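Local coordinates for arylalkylamine N-Acetyltransferase like 5b (Aedes aegypti, PDB 4FD4), which probably transfers acyl groups from acyl-coenzyme A to arylalkylamines such as serotonin and dopamine, as a GNAT-family acyltransferase, at residues A[8-13]-A[61-66]; A[14-19]-A[68-73]; A[132-137]-A[145-150]. All coordinates share one frame; numbering follows the deposited sequence.

Interaction 1 of 3, residues A[8-13]-A[61-66]; sequences VLRVAR and VVVAED
R10 and E65 meet side-on in a bidentate salt bridge across the antiparallel strand pair 7-11 and 61-66, at the outer edge of the GNAT sheet. NE of R10 lies 3.0 Å from OE2 of E65, and NH2 of R10 reaches OE1 of E65 at 3.2 Å. Both oxygens lie near the guanidinium plane but are approached from above the carboxylate plane, since the two flat groups are turned 56° apart. NH2 also forms a salt bridge with OE2 of E16, the stronger partner of this arginine. The first torsion of R10 (chi1 60°) sets CG between the backbone N and carbonyl carbon, from where an extended chain carries the head group to E65; CG2 of V63 lies over one guanidinium face.

Behind the salt bridge, the backbones exchange two bonds at V8-E65 and two at R10-V63, with V63 N 2.8 Å from R10 O. L9-A64 and V11-V62 are the non-hydrogen-bonded pairs, with side chains on the other face, where L9 CD2 rests 4.0 Å from A64 CB. Beyond the strand end, A12 N still donates to V61 O (2.7 Å). One water lies 2.8 Å from A12 O and accepts from V61 N at 3.2 Å.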
ATOM      1  N   VAL A   8     -16.095 -13.619  -1.671  1.00 25.72           N
ATOM      2  CA  VAL A   8     -15.577 -13.633  -3.044  1.00 29.40           C
ATOM      3  C   VAL A   8     -14.369 -12.706  -3.189  1.00 29.34           C
ATOM      4  O   VAL A   8     -14.429 -11.559  -2.770  1.00 26.92           O
ATOM      5  CB  VAL A   8     -16.637 -13.138  -4.032  1.00 28.92           C
ATOM      6  CG1 VAL A   8     -16.058 -13.060  -5.451  1.00 28.27           C
ATOM      7  CG2 VAL A   8     -17.879 -14.024  -3.997  1.00 37.53           C
ATOM      8  N   LEU A   9     -13.284 -13.185  -3.786  1.00 24.37           N
ATOM      9  CA  LEU A   9     -12.182 -12.285  -4.127  1.00 26.65           C
ATOM     10  C   LEU A   9     -12.208 -12.027  -5.622  1.00 26.77           C
ATOM     11  O   LEU A   9     -12.343 -12.970  -6.404  1.00 22.09           O
ATOM     12  CB  LEU A   9     -10.832 -12.900  -3.767  1.00 23.28           C
ATOM     13  CG  LEU A   9     -10.375 -13.002  -2.312  1.00 33.12           C
ATOM     14  CD1 LEU A   9      -9.453 -11.869  -1.957  1.00 27.27           C
ATOM     15  CD2 LEU A   9     -11.537 -13.113  -1.329  1.00 31.39           C
ATOM     16  N   ARG A  10     -12.063 -10.767  -6.027  1.00 21.82           N
ATOM     17  CA  ARG A  10     -12.000 -10.465  -7.454  1.00 21.87           C
ATOM     18  C   ARG A  10     -11.443  -9.076  -7.705  1.00 21.10           C
ATOM     19  O   ARG A  10     -11.297  -8.288  -6.785  1.00 22.41           O
ATOM     20  CB  ARG A  10     -13.387 -10.559  -8.076  1.00 22.06           C
ATOM     21  CG  ARG A  10     -14.377  -9.582  -7.430  1.00 23.33           C
ATOM     22  CD  ARG A  10     -15.755  -9.766  -7.983  1.00 21.94           C
ATOM     23  NE  ARG A  10     -16.730  -8.878  -7.344  1.00 25.72           N
ATOM     24  CZ  ARG A  10     -16.888  -7.593  -7.644  1.00 27.94           C
ATOM     25  NH1 ARG A  10     -16.125  -7.006  -8.571  1.00 23.84           N
ATOM     26  NH2 ARG A  10     -17.807  -6.888  -6.999  1.00 29.65           N
ATOM     27  N   VAL A  11     -11.153  -8.770  -8.962  1.00 24.70           N
ATOM     28  CA  VAL A  11     -10.677  -7.443  -9.322  1.00 19.08           C
ATOM     29  C   VAL A  11     -11.866  -6.468  -9.360  1.00 23.88           C
ATOM     30  O   VAL A  11     -12.961  -6.825  -9.816  1.00 27.29           O
ATOM     31  CB  VAL A  11      -9.898  -7.503 -10.672  1.00 22.65           C
ATOM     32  CG1 VAL A  11      -9.717  -6.119 -11.272  1.00 26.40           C
ATOM     33  CG2 VAL A  11      -8.526  -8.185 -10.463  1.00 20.59           C
ATOM     34  N   ALA A  12     -11.669  -5.257  -8.842  1.00 22.06           N
ATOM     35  CA  ALA A  12     -12.729  -4.244  -8.861  1.00 24.61           C
ATOM     36  C   ALA A  12     -12.907  -3.688 -10.277  1.00 25.79           C
ATOM     37  O   ALA A  12     -11.925  -3.468 -10.980  1.00 27.23           O
ATOM     38  CB  ALA A  12     -12.407  -3.124  -7.889  1.00 22.94           C
ATOM     39  N   ARG A  13     -14.153  -3.467 -10.690  1.00 24.54           N
ATOM     40  CA  ARG A  13     -14.442  -2.855 -11.983  1.00 26.39           C
ATOM     41  C   ARG A  13     -14.429  -1.334 -11.854  1.00 26.65           C
ATOM     42  O   ARG A  13     -14.638  -0.786 -10.760  1.00 27.95           O
ATOM     43  CB  ARG A  13     -15.819  -3.287 -12.496  1.00 27.31           C
ATOM     44  CG  ARG A  13     -16.044  -4.786 -12.604  1.00 26.60           C
ATOM     45  CD  ARG A  13     -17.351  -5.083 -13.357  1.00 24.40           C
ATOM     46  NE  ARG A  13     -18.496  -4.413 -12.743  1.00 24.59           N
ATOM     47  CZ  ARG A  13     -19.175  -4.908 -11.712  1.00 28.88           C
ATOM     48  NH1 ARG A  13     -18.822  -6.073 -11.188  1.00 27.68           N
ATOM     49  NH2 ARG A  13     -20.197  -4.236 -11.198  1.00 29.70           N
ATOM     50  N   VAL A  61      -6.787  -3.460  -8.554  1.00 20.02           N
ATOM     51  CA  VAL A  61      -7.451  -3.313  -7.266  1.00 19.22           C
ATOM     52  C   VAL A  61      -8.270  -4.565  -7.014  1.00 18.84           C
ATOM     53  O   VAL A  61      -9.164  -4.904  -7.792  1.00 19.29           O
ATOM     54  CB  VAL A  61      -8.333  -2.046  -7.218  1.00 20.89           C
ATOM     55  CG1 VAL A  61      -9.184  -2.027  -5.966  1.00 19.35           C
ATOM     56  CG2 VAL A  61      -7.454  -0.800  -7.277  1.00 21.31           C
ATOM     57  N   VAL A  62      -7.930  -5.278  -5.946  1.00 20.91           N
ATOM     58  CA  VAL A  62      -8.618  -6.515  -5.617  1.00 20.55           C
ATOM     59  C   VAL A  62      -9.500  -6.282  -4.398  1.00 25.33           C
ATOM     60  O   VAL A  62      -9.078  -5.656  -3.429  1.00 21.27           O
ATOM     61  CB  VAL A  62      -7.651  -7.667  -5.291  1.00 21.23           C
ATOM     62  CG1 VAL A  62      -8.442  -8.927  -4.923  1.00 18.17           C
ATOM     63  CG2 VAL A  62      -6.714  -7.947  -6.454  1.00 24.47           C
ATOM     64  N   VAL A  63     -10.722  -6.796  -4.447  1.00 21.50           N
ATOM     65  CA  VAL A  63     -11.637  -6.629  -3.349  1.00 25.25           C
ATOM     66  C   VAL A  63     -12.064  -7.994  -2.856  1.00 23.33           C
ATOM     67  O   VAL A  63     -12.094  -8.985  -3.619  1.00 22.65           O
ATOM     68  CB  VAL A  63     -12.862  -5.795  -3.736  1.00 24.03           C
ATOM     69  CG1 VAL A  63     -12.474  -4.325  -3.956  1.00 25.01           C
ATOM     70  CG2 VAL A  63     -13.517  -6.379  -4.977  1.00 24.26           C
ATOM     71  N   ALA A  64     -12.336  -8.027  -1.560  1.00 24.59           N
ATOM     72  CA  ALA A  64     -12.971  -9.170  -0.915  1.00 25.64           C
ATOM     73  C   ALA A  64     -14.379  -8.691  -0.587  1.00 24.69           C
ATOM     74  O   ALA A  64     -14.570  -7.653   0.084  1.00 27.93           O
ATOM     75  CB  ALA A  64     -12.225  -9.556   0.350  1.00 24.35           C
ATOM     76  N   GLU A  65     -15.354  -9.452  -1.079  1.00 26.21           N
ATOM     77  CA  GLU A  65     -16.757  -9.066  -1.075  1.00 30.42           C
ATOM     78  C   GLU A  65     -17.591 -10.112  -0.333  1.00 33.92           C
ATOM     79  O   GLU A  65     -17.391 -11.316  -0.498  1.00 26.86           O
ATOM     80  CB  GLU A  65     -17.228  -8.971  -2.531  1.00 32.19           C
ATOM     81  CG  GLU A  65     -18.682  -8.605  -2.763  1.00 41.46           C
ATOM     82  CD  GLU A  65     -19.029  -8.560  -4.256  1.00 42.89           C
ATOM     83  OE1 GLU A  65     -19.836  -7.695  -4.665  1.00 44.68           O
ATOM     84  OE2 GLU A  65     -18.487  -9.389  -5.023  1.00 38.14           O
ATOM     85  N   ASP A  66     -18.518  -9.642   0.490  1.00 32.37           N
ATOM     86  CA  ASP A  66     -19.505 -10.505   1.138  1.00 38.88           C
ATOM     87  C   ASP A  66     -20.735 -10.509   0.234  1.00 42.41           C
ATOM     88  O   ASP A  66     -21.628  -9.674   0.387  1.00 45.06           O
ATOM     89  CB  ASP A  66     -19.847  -9.946   2.525  1.00 39.96           C
ATOM     90  CG  ASP A  66     -20.876 -10.793   3.281  1.00 44.87           C
ATOM     91  OD1 ASP A  66     -21.694 -11.482   2.636  1.00 45.43           O
ATOM     92  OD2 ASP A  66     -20.877 -10.744   4.526  1.00 44.44           O
TER
HETATM   93  O   HOH W   1      -9.273  -2.795 -10.488  1.00 19.31           O

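Interaction 2 of 3, residues A[14-19]-A[68-73]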
ATOM      1  N   LEU A  14     -14.201  -0.649 -12.969  1.00 28.03           N
ATOM      2  CA  LEU A  14     -14.198   0.812 -12.953  1.00 29.56           C
ATOM      3  C   LEU A  14     -15.521   1.380 -12.413  1.00 32.66           C
ATOM      4  O   LEU A  14     -15.530   2.336 -11.621  1.00 31.87           O
ATOM      5  CB  LEU A  14     -13.885   1.359 -14.342  1.00 32.05           C
ATOM      6  CG  LEU A  14     -13.774   2.882 -14.432  1.00 37.81           C
ATOM      7  CD1 LEU A  14     -12.727   3.388 -13.451  1.00 35.68           C
ATOM      8  CD2 LEU A  14     -13.430   3.303 -15.843  1.00 39.19           C
ATOM      9  N   ASP A  15     -16.634   0.768 -12.804  1.00 29.10           N
ATOM     10  CA  ASP A  15     -17.944   1.255 -12.369  1.00 29.93           C
ATOM     11  C   ASP A  15     -18.123   1.102 -10.853  1.00 31.72           C
ATOM     12  O   ASP A  15     -19.094   1.597 -10.281  1.00 33.62           O
ATOM     13  CB  ASP A  15     -19.078   0.558 -13.148  1.00 31.36           C
ATOM     14  CG  ASP A  15     -19.103  -0.949 -12.934  1.00 31.52           C
ATOM     15  OD1 ASP A  15     -18.516  -1.693 -13.753  1.00 34.37           O
ATOM     16  OD2 ASP A  15     -19.714  -1.400 -11.946  1.00 29.84           O
ATOM     17  N   GLU A  16     -17.162   0.458 -10.196  1.00 25.87           N
ATOM     18  CA  GLU A  16     -17.252   0.243  -8.756  1.00 30.78           C
ATOM     19  C   GLU A  16     -16.338   1.184  -7.973  1.00 27.27           C
ATOM     20  O   GLU A  16     -16.122   1.015  -6.769  1.00 26.79           O
ATOM     21  CB  GLU A  16     -16.923  -1.211  -8.423  1.00 28.15           C
ATOM     22  CG  GLU A  16     -17.884  -2.201  -9.048  1.00 28.54           C
ATOM     23  CD  GLU A  16     -17.559  -3.631  -8.663  1.00 29.13           C
ATOM     24  OE1 GLU A  16     -16.455  -4.110  -9.019  1.00 26.75           O
ATOM     25  OE2 GLU A  16     -18.391  -4.268  -7.981  1.00 32.85           O
ATOM     26  N   LEU A  17     -15.792   2.173  -8.664  1.00 31.20           N
ATOM     27  CA  LEU A  17     -14.921   3.143  -8.013  1.00 30.11           C
ATOM     28  C   LEU A  17     -15.496   3.642  -6.671  1.00 30.55           C
ATOM     29  O   LEU A  17     -14.788   3.688  -5.649  1.00 24.35           O
ATOM     30  CB  LEU A  17     -14.655   4.309  -8.965  1.00 28.94           C
ATOM     31  CG  LEU A  17     -13.526   5.245  -8.541  1.00 36.13           C
ATOM     32  CD1 LEU A  17     -12.248   4.960  -9.321  1.00 35.15           C
ATOM     33  CD2 LEU A  17     -13.973   6.674  -8.740  1.00 38.17           C
ATOM     34  N   GLU A  18     -16.779   3.992  -6.643  1.00 31.42           N
ATOM     35  CA  GLU A  18     -17.345   4.524  -5.405  1.00 31.10           C
ATOM     36  C   GLU A  18     -17.325   3.504  -4.264  1.00 29.66           C
ATOM     37  O   GLU A  18     -16.991   3.846  -3.118  1.00 28.34           O
ATOM     38  CB  GLU A  18     -18.748   5.119  -5.619  1.00 33.80           C
ATOM     39  CG  GLU A  18     -18.724   6.533  -6.208  1.00 41.08           C
ATOM     40  CD  GLU A  18     -17.791   7.479  -5.448  1.00 43.08           C
ATOM     41  OE1 GLU A  18     -17.885   7.551  -4.199  1.00 43.28           O
ATOM     42  OE2 GLU A  18     -16.965   8.155  -6.103  1.00 44.06           O
ATOM     43  N   GLN A  19     -17.633   2.246  -4.564  1.00 27.78           N
ATOM     44  CA  GLN A  19     -17.525   1.237  -3.515  1.00 27.30           C
ATOM     45  C   GLN A  19     -16.074   1.094  -3.043  1.00 24.94           C
ATOM     46  O   GLN A  19     -15.823   0.907  -1.847  1.00 26.07           O
ATOM     47  CB  GLN A  19     -18.085  -0.110  -3.966  1.00 31.74           C
ATOM     48  CG  GLN A  19     -19.585  -0.081  -4.236  1.00 35.10           C
ATOM     49  CD  GLN A  19     -19.904   0.332  -5.657  1.00 41.49           C
ATOM     50  OE1 GLN A  19     -19.910   1.521  -5.987  1.00 43.02           O
ATOM     51  NE2 GLN A  19     -20.174  -0.656  -6.514  1.00 45.51           N
ATOM     52  N   ALA A  68     -23.339 -12.218  -0.010  1.00 50.07           N
ATOM     53  CA  ALA A  68     -24.613 -12.339   0.691  1.00 52.37           C
ATOM     54  C   ALA A  68     -25.088 -10.997   1.256  1.00 54.98           C
ATOM     55  O   ALA A  68     -26.284 -10.782   1.443  1.00 56.96           O
ATOM     56  CB  ALA A  68     -24.513 -13.378   1.795  1.00 51.96           C
ATOM     57  N   ALA A  69     -24.145 -10.101   1.537  1.00 49.40           N
ATOM     58  CA  ALA A  69     -24.481  -8.776   2.045  1.00 46.07           C
ATOM     59  C   ALA A  69     -24.254  -7.695   0.991  1.00 46.98           C
ATOM     60  O   ALA A  69     -24.494  -6.512   1.247  1.00 48.68           O
ATOM     61  CB  ALA A  69     -23.687  -8.471   3.302  1.00 48.04           C
ATOM     62  N   LYS A  70     -23.810  -8.110  -0.194  1.00 45.61           N
ATOM     63  CA  LYS A  70     -23.442  -7.179  -1.268  1.00 52.47           C
ATOM     64  C   LYS A  70     -22.595  -6.046  -0.699  1.00 46.49           C
ATOM     65  O   LYS A  70     -22.993  -4.880  -0.743  1.00 52.56           O
ATOM     66  CB  LYS A  70     -24.686  -6.618  -1.968  1.00 55.62           C
ATOM     67  CG  LYS A  70     -24.471  -6.236  -3.445  1.00 63.23           C
ATOM     68  CD  LYS A  70     -23.477  -5.080  -3.604  1.00 60.46           C
ATOM     69  CE  LYS A  70     -22.405  -5.398  -4.646  1.00 60.33           C
ATOM     70  NZ  LYS A  70     -21.263  -4.441  -4.578  1.00 52.38           N
ATOM     71  N   LYS A  71     -21.420  -6.399  -0.181  1.00 45.71           N
ATOM     72  CA  LYS A  71     -20.592  -5.474   0.593  1.00 41.34           C
ATOM     73  C   LYS A  71     -19.102  -5.815   0.486  1.00 35.46           C
ATOM     74  O   LYS A  71     -18.718  -6.980   0.612  1.00 32.56           O
ATOM     75  CB  LYS A  71     -21.030  -5.534   2.063  1.00 43.68           C
ATOM     76  CG  LYS A  71     -20.102  -4.848   3.055  1.00 45.45           C
ATOM     77  CD  LYS A  71     -20.509  -5.195   4.489  1.00 48.92           C
ATOM     78  CE  LYS A  71     -19.665  -4.446   5.516  1.00 49.48           C
ATOM     79  NZ  LYS A  71     -20.107  -4.751   6.910  1.00 45.63           N
ATOM     80  N   PHE A  72     -18.262  -4.807   0.259  1.00 29.99           N
ATOM     81  CA  PHE A  72     -16.823  -5.035   0.297  1.00 28.30           C
ATOM     82  C   PHE A  72     -16.384  -5.166   1.763  1.00 28.10           C
ATOM     83  O   PHE A  72     -16.890  -4.463   2.642  1.00 34.01           O
ATOM     84  CB  PHE A  72     -16.058  -3.887  -0.376  1.00 25.35           C
ATOM     85  CG  PHE A  72     -16.209  -3.834  -1.878  1.00 31.19           C
ATOM     86  CD1 PHE A  72     -16.727  -4.914  -2.588  1.00 31.11           C
ATOM     87  CD2 PHE A  72     -15.813  -2.696  -2.585  1.00 26.79           C
ATOM     88  CE1 PHE A  72     -16.862  -4.852  -3.970  1.00 29.69           C
ATOM     89  CE2 PHE A  72     -15.944  -2.633  -3.963  1.00 26.80           C
ATOM     90  CZ  PHE A  72     -16.468  -3.705  -4.660  1.00 27.25           C
ATOM     91  N   ILE A  73     -15.434  -6.052   2.027  1.00 26.18           N
ATOM     92  CA  ILE A  73     -14.933  -6.222   3.382  1.00 29.14           C
ATOM     93  C   ILE A  73     -13.418  -6.335   3.389  1.00 27.84           C
ATOM     94  O   ILE A  73     -12.797  -6.533   4.437  1.00 23.43           O
ATOM     95  CB  ILE A  73     -15.528  -7.477   4.048  1.00 31.59           C
ATOM     96  CG1 ILE A  73     -15.204  -8.708   3.202  1.00 29.03           C
ATOM     97  CG2 ILE A  73     -17.030  -7.311   4.220  1.00 32.45           C
ATOM     98  CD1 ILE A  73     -15.513 -10.019   3.884  1.00 35.85           C
TER
HETATM   99  O   HOH W   2     -20.472  -3.314  -6.837  1.00 38.85           O
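Q19 and F72 bring the backbones closest, with CA atoms 7.4 Å apart, where the first turn of helix 17-28 faces strand 71-81 near F72. Side chains and one water make the contact. The F72 ring occupies its middle. CB of Q19 presses on CE2 of F72 at 3.3 Å, a tight carbon-carbon approach, while OE2 of E16 comes to the ring edge, 3.9 Å from CZ of F72, with the carboxylate plane turned 80° from the ring plane. An electronegative oxygen at that edge, near the slightly positive ring hydrogens, may be mildly favourable.

Polar ends gather around a single water. It donates to E16 OE2 at 2.6 Å and accepts from Q19 NE2 at 2.7 Å and from K70 NZ at 2.6 Å. The glutamine reaches it because its chain bends at chi2 (88°), bringing the amide round toward the lysine. K70 NZ itself stays 4.5 Å from E16 OE2, beyond a salt bridge, so the water mediates between the opposite charges. E16 has stronger partners of its own: OE2 forms a salt bridge with R10, and OE1 accepts from the backbone N of R13, which fastens this N-cap residue to the chain just before the helix. K70, with left-handed backbone angles, shares with K71 the place opposite D66 in a G1 beta bulge at the hairpin turn.

Around the contact, F72 also packs on I23 of helix 17-28, on V63 and E65 of strand 61-66 and on R10 of strand 7-11, and its carbonyl O accepts from R26 NH1. The ring thus lies between helix 17-28 and strands 7-11 and 61-66.

Interaction 3 of 3, residues A[132-137]-A[145-150]; sequences LAVDPT and QRLLQF
L147 is the knob that strand 126-134 receives from the helix. Its CD1 methyl settles into a shallow hollow made by the carbonyl O of A133, CG2 of V134 and CD1 of L132, with L147 CD1 lying 3.8 Å from V134 CG2 and 4.0 Å from L132 CD1. The V134 and L147 side chains point opposite ways as they pass alongside one another. In return L132 supplies a bump of its own: with CG anti to the backbone N (chi1 176°), the side chain forks against the helix, CD1 pressing on CB of L147 at 3.5 Å and CD2 reaching CG of L148 at 4.2 Å. L132 thus spans two consecutive helical residues, L147 and L148.

These segments form the first half of the beta-alpha-beta crossover that runs from strand 126-134 through helix 143-158 to the parallel strand 162-167, a hallmark of GNAT folds, in which the turn leading into the helix commonly receives the acyl-CoA pyrophosphate. The axes of strand 132-134 and helix 145-150 approach to 9.0 Å, with 150° between their N-to-C directions. Past the strand end, D135 closes an Asx turn: its OD2 accepts from T137 N (2.9 Å) and from T137 OG1 (2.8 Å), both from one face of the carboxylate, while OD1 pairs with R26.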
ATOM      1  N   LEU A 132      -3.161  -2.962   1.673  1.00 21.22           N
ATOM      2  CA  LEU A 132      -3.756  -4.261   2.002  1.00 20.98           C
ATOM      3  C   LEU A 132      -4.564  -4.031   3.274  1.00 25.14           C
ATOM      4  O   LEU A 132      -3.987  -3.755   4.325  1.00 24.96           O
ATOM      5  CB  LEU A 132      -2.662  -5.297   2.263  1.00 24.90           C
ATOM      6  CG  LEU A 132      -3.041  -6.714   2.728  1.00 30.59           C
ATOM      7  CD1 LEU A 132      -3.898  -7.413   1.698  1.00 27.97           C
ATOM      8  CD2 LEU A 132      -1.795  -7.542   3.022  1.00 31.33           C
ATOM      9  N   ALA A 133      -5.887  -4.100   3.171  1.00 21.52           N
ATOM     10  CA  ALA A 133      -6.751  -3.787   4.310  1.00 27.90           C
ATOM     11  C   ALA A 133      -7.927  -4.755   4.427  1.00 25.97           C
ATOM     12  O   ALA A 133      -8.619  -5.046   3.449  1.00 23.88           O
ATOM     13  CB  ALA A 133      -7.240  -2.349   4.234  1.00 25.89           C
ATOM     14  N   VAL A 134      -8.143  -5.245   5.639  1.00 24.40           N
ATOM     15  CA  VAL A 134      -9.186  -6.220   5.900  1.00 23.75           C
ATOM     16  C   VAL A 134     -10.050  -5.685   7.029  1.00 21.72           C
ATOM     17  O   VAL A 134      -9.533  -5.176   8.026  1.00 21.35           O
ATOM     18  CB  VAL A 134      -8.568  -7.572   6.309  1.00 27.24           C
ATOM     19  CG1 VAL A 134      -9.637  -8.546   6.784  1.00 29.55           C
ATOM     20  CG2 VAL A 134      -7.785  -8.171   5.140  1.00 29.90           C
ATOM     21  N   ASP A 135     -11.360  -5.777   6.868  1.00 22.02           N
ATOM     22  CA  ASP A 135     -12.276  -5.434   7.958  1.00 24.68           C
ATOM     23  C   ASP A 135     -11.977  -6.352   9.152  1.00 21.02           C
ATOM     24  O   ASP A 135     -12.088  -7.568   9.036  1.00 23.38           O
ATOM     25  CB  ASP A 135     -13.709  -5.627   7.482  1.00 24.69           C
ATOM     26  CG  ASP A 135     -14.733  -5.169   8.499  1.00 29.37           C
ATOM     27  OD1 ASP A 135     -15.767  -4.628   8.059  1.00 30.64           O
ATOM     28  OD2 ASP A 135     -14.519  -5.375   9.723  1.00 24.05           O
ATOM     29  N   PRO A 136     -11.569  -5.776  10.295  1.00 24.77           N
ATOM     30  CA  PRO A 136     -11.116  -6.630  11.404  1.00 25.12           C
ATOM     31  C   PRO A 136     -12.209  -7.487  12.050  1.00 29.45           C
ATOM     32  O   PRO A 136     -11.865  -8.408  12.810  1.00 29.63           O
ATOM     33  CB  PRO A 136     -10.542  -5.629  12.420  1.00 24.13           C
ATOM     34  CG  PRO A 136     -11.190  -4.338  12.109  1.00 28.49           C
ATOM     35  CD  PRO A 136     -11.463  -4.340  10.623  1.00 29.70           C
ATOM     36  N   THR A 137     -13.478  -7.207  11.749  1.00 24.57           N
ATOM     37  CA  THR A 137     -14.581  -8.024  12.260  1.00 28.78           C
ATOM     38  C   THR A 137     -14.824  -9.281  11.431  1.00 33.91           C
ATOM     39  O   THR A 137     -15.641 -10.131  11.806  1.00 34.01           O
ATOM     40  CB  THR A 137     -15.910  -7.233  12.372  1.00 27.54           C
ATOM     41  OG1 THR A 137     -16.435  -6.982  11.061  1.00 34.38           O
ATOM     42  CG2 THR A 137     -15.690  -5.911  13.130  1.00 27.77           C
ATOM     43  N   GLN A 145      -4.473 -13.060   3.984  1.00 30.54           N
ATOM     44  CA  GLN A 145      -3.632 -13.973   3.218  1.00 27.47           C
ATOM     45  C   GLN A 145      -4.224 -14.200   1.833  1.00 26.98           C
ATOM     46  O   GLN A 145      -3.485 -14.288   0.856  1.00 30.95           O
ATOM     47  CB  GLN A 145      -3.418 -15.305   3.949  1.00 27.97           C
ATOM     48  CG  GLN A 145      -2.564 -16.306   3.160  1.00 31.10           C
ATOM     49  CD  GLN A 145      -2.386 -17.649   3.869  1.00 42.41           C
ATOM     50  OE1 GLN A 145      -2.800 -17.820   5.019  1.00 35.28           O
ATOM     51  NE2 GLN A 145      -1.761 -18.606   3.178  1.00 35.31           N
ATOM     52  N   ARG A 146      -5.549 -14.282   1.739  1.00 24.93           N
ATOM     53  CA  ARG A 146      -6.193 -14.487   0.433  1.00 30.49           C
ATOM     54  C   ARG A 146      -6.065 -13.276  -0.487  1.00 26.47           C
ATOM     55  O   ARG A 146      -5.889 -13.433  -1.703  1.00 24.40           O
ATOM     56  CB  ARG A 146      -7.652 -14.905   0.595  1.00 29.13           C
ATOM     57  CG  ARG A 146      -7.817 -16.345   1.073  1.00 28.82           C
ATOM     58  CD  ARG A 146      -9.234 -16.591   1.540  1.00 32.16           C
ATOM     59  NE  ARG A 146     -10.194 -16.605   0.444  1.00 31.21           N
ATOM     60  CZ  ARG A 146     -11.513 -16.617   0.614  1.00 40.98           C
ATOM     61  NH1 ARG A 146     -12.025 -16.623   1.843  1.00 43.59           N
ATOM     62  NH2 ARG A 146     -12.318 -16.625  -0.438  1.00 36.44           N
ATOM     63  N   LEU A 147      -6.139 -12.075   0.084  1.00 26.09           N
ATOM     64  CA  LEU A 147      -5.906 -10.846  -0.698  1.00 22.97           C
ATOM     65  C   LEU A 147      -4.484 -10.785  -1.231  1.00 26.85           C
ATOM     66  O   LEU A 147      -4.269 -10.547  -2.427  1.00 25.74           O
ATOM     67  CB  LEU A 147      -6.185  -9.598   0.136  1.00 25.93           C
ATOM     68  CG  LEU A 147      -7.643  -9.189   0.276  1.00 23.32           C
ATOM     69  CD1 LEU A 147      -7.780  -8.063   1.306  1.00 27.09           C
ATOM     70  CD2 LEU A 147      -8.190  -8.761  -1.093  1.00 21.77           C
ATOM     71  N   LEU A 148      -3.506 -10.992  -0.349  1.00 23.80           N
ATOM     72  CA  LEU A 148      -2.107 -10.928  -0.764  1.00 26.44           C
ATOM     73  C   LEU A 148      -1.799 -12.029  -1.765  1.00 23.40           C
ATOM     74  O   LEU A 148      -1.090 -11.815  -2.743  1.00 23.50           O
ATOM     75  CB  LEU A 148      -1.177 -11.059   0.451  1.00 26.62           C
ATOM     76  CG  LEU A 148       0.163 -10.312   0.524  1.00 33.47           C
ATOM     77  CD1 LEU A 148       1.237 -11.179   1.180  1.00 32.47           C
ATOM     78  CD2 LEU A 148       0.652  -9.752  -0.809  1.00 23.56           C
ATOM     79  N   GLN A 149      -2.315 -13.223  -1.517  1.00 25.69           N
ATOM     80  CA  GLN A 149      -2.071 -14.328  -2.440  1.00 26.25           C
ATOM     81  C   GLN A 149      -2.705 -14.024  -3.783  1.00 24.68           C
ATOM     82  O   GLN A 149      -2.158 -14.370  -4.824  1.00 26.42           O
ATOM     83  CB  GLN A 149      -2.640 -15.644  -1.920  1.00 24.76           C
ATOM     84  CG  GLN A 149      -2.351 -16.800  -2.879  1.00 25.33           C
ATOM     85  CD  GLN A 149      -0.877 -17.146  -2.873  1.00 29.24           C
ATOM     86  OE1 GLN A 149      -0.320 -17.452  -1.824  1.00 30.51           O
ATOM     87  NE2 GLN A 149      -0.228 -17.050  -4.030  1.00 32.07           N
ATOM     88  N   PHE A 150      -3.879 -13.405  -3.758  1.00 24.11           N
ATOM     89  CA  PHE A 150      -4.557 -13.066  -4.999  1.00 24.11           C
ATOM     90  C   PHE A 150      -3.663 -12.084  -5.764  1.00 21.55           C
ATOM     91  O   PHE A 150      -3.459 -12.242  -6.970  1.00 21.47           O
ATOM     92  CB  PHE A 150      -5.972 -12.516  -4.728  1.00 19.97           C
ATOM     93  CG  PHE A 150      -6.817 -12.317  -5.976  1.00 22.82           C
ATOM     94  CD1 PHE A 150      -7.982 -13.057  -6.176  1.00 22.60           C
ATOM     95  CD2 PHE A 150      -6.452 -11.376  -6.944  1.00 21.19           C
ATOM     96  CE1 PHE A 150      -8.772 -12.879  -7.330  1.00 24.18           C
ATOM     97  CE2 PHE A 150      -7.240 -11.185  -8.098  1.00 20.55           C
ATOM     98  CZ  PHE A 150      -8.397 -11.931  -8.286  1.00 21.12           C
TER

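All three contacts reach one sheet, in which strands 7-11, 61-66, 71-81 and 126-134 are successive neighbours. Interactions 1 and 2, with centres 8 Å apart, share the face carrying R10 and F72, and are joined by the probable hydrogen bond from I73 N to A64 O (2.7 Å). Interaction 3 covers the other face: L147 CD2 touches L9 CD1 at 3.5 Å, and F150 CD2 meets V62 CG2 at the same distance. I73 O also probably accepts from D135 N (2.9 Å), linking interactions 2 and 3. A glycerol, probably from the crystallisation liquor, is hydrogen-bonded to L132 N and lies about 4 Å from the L132 side chain; it may mark a pocket there.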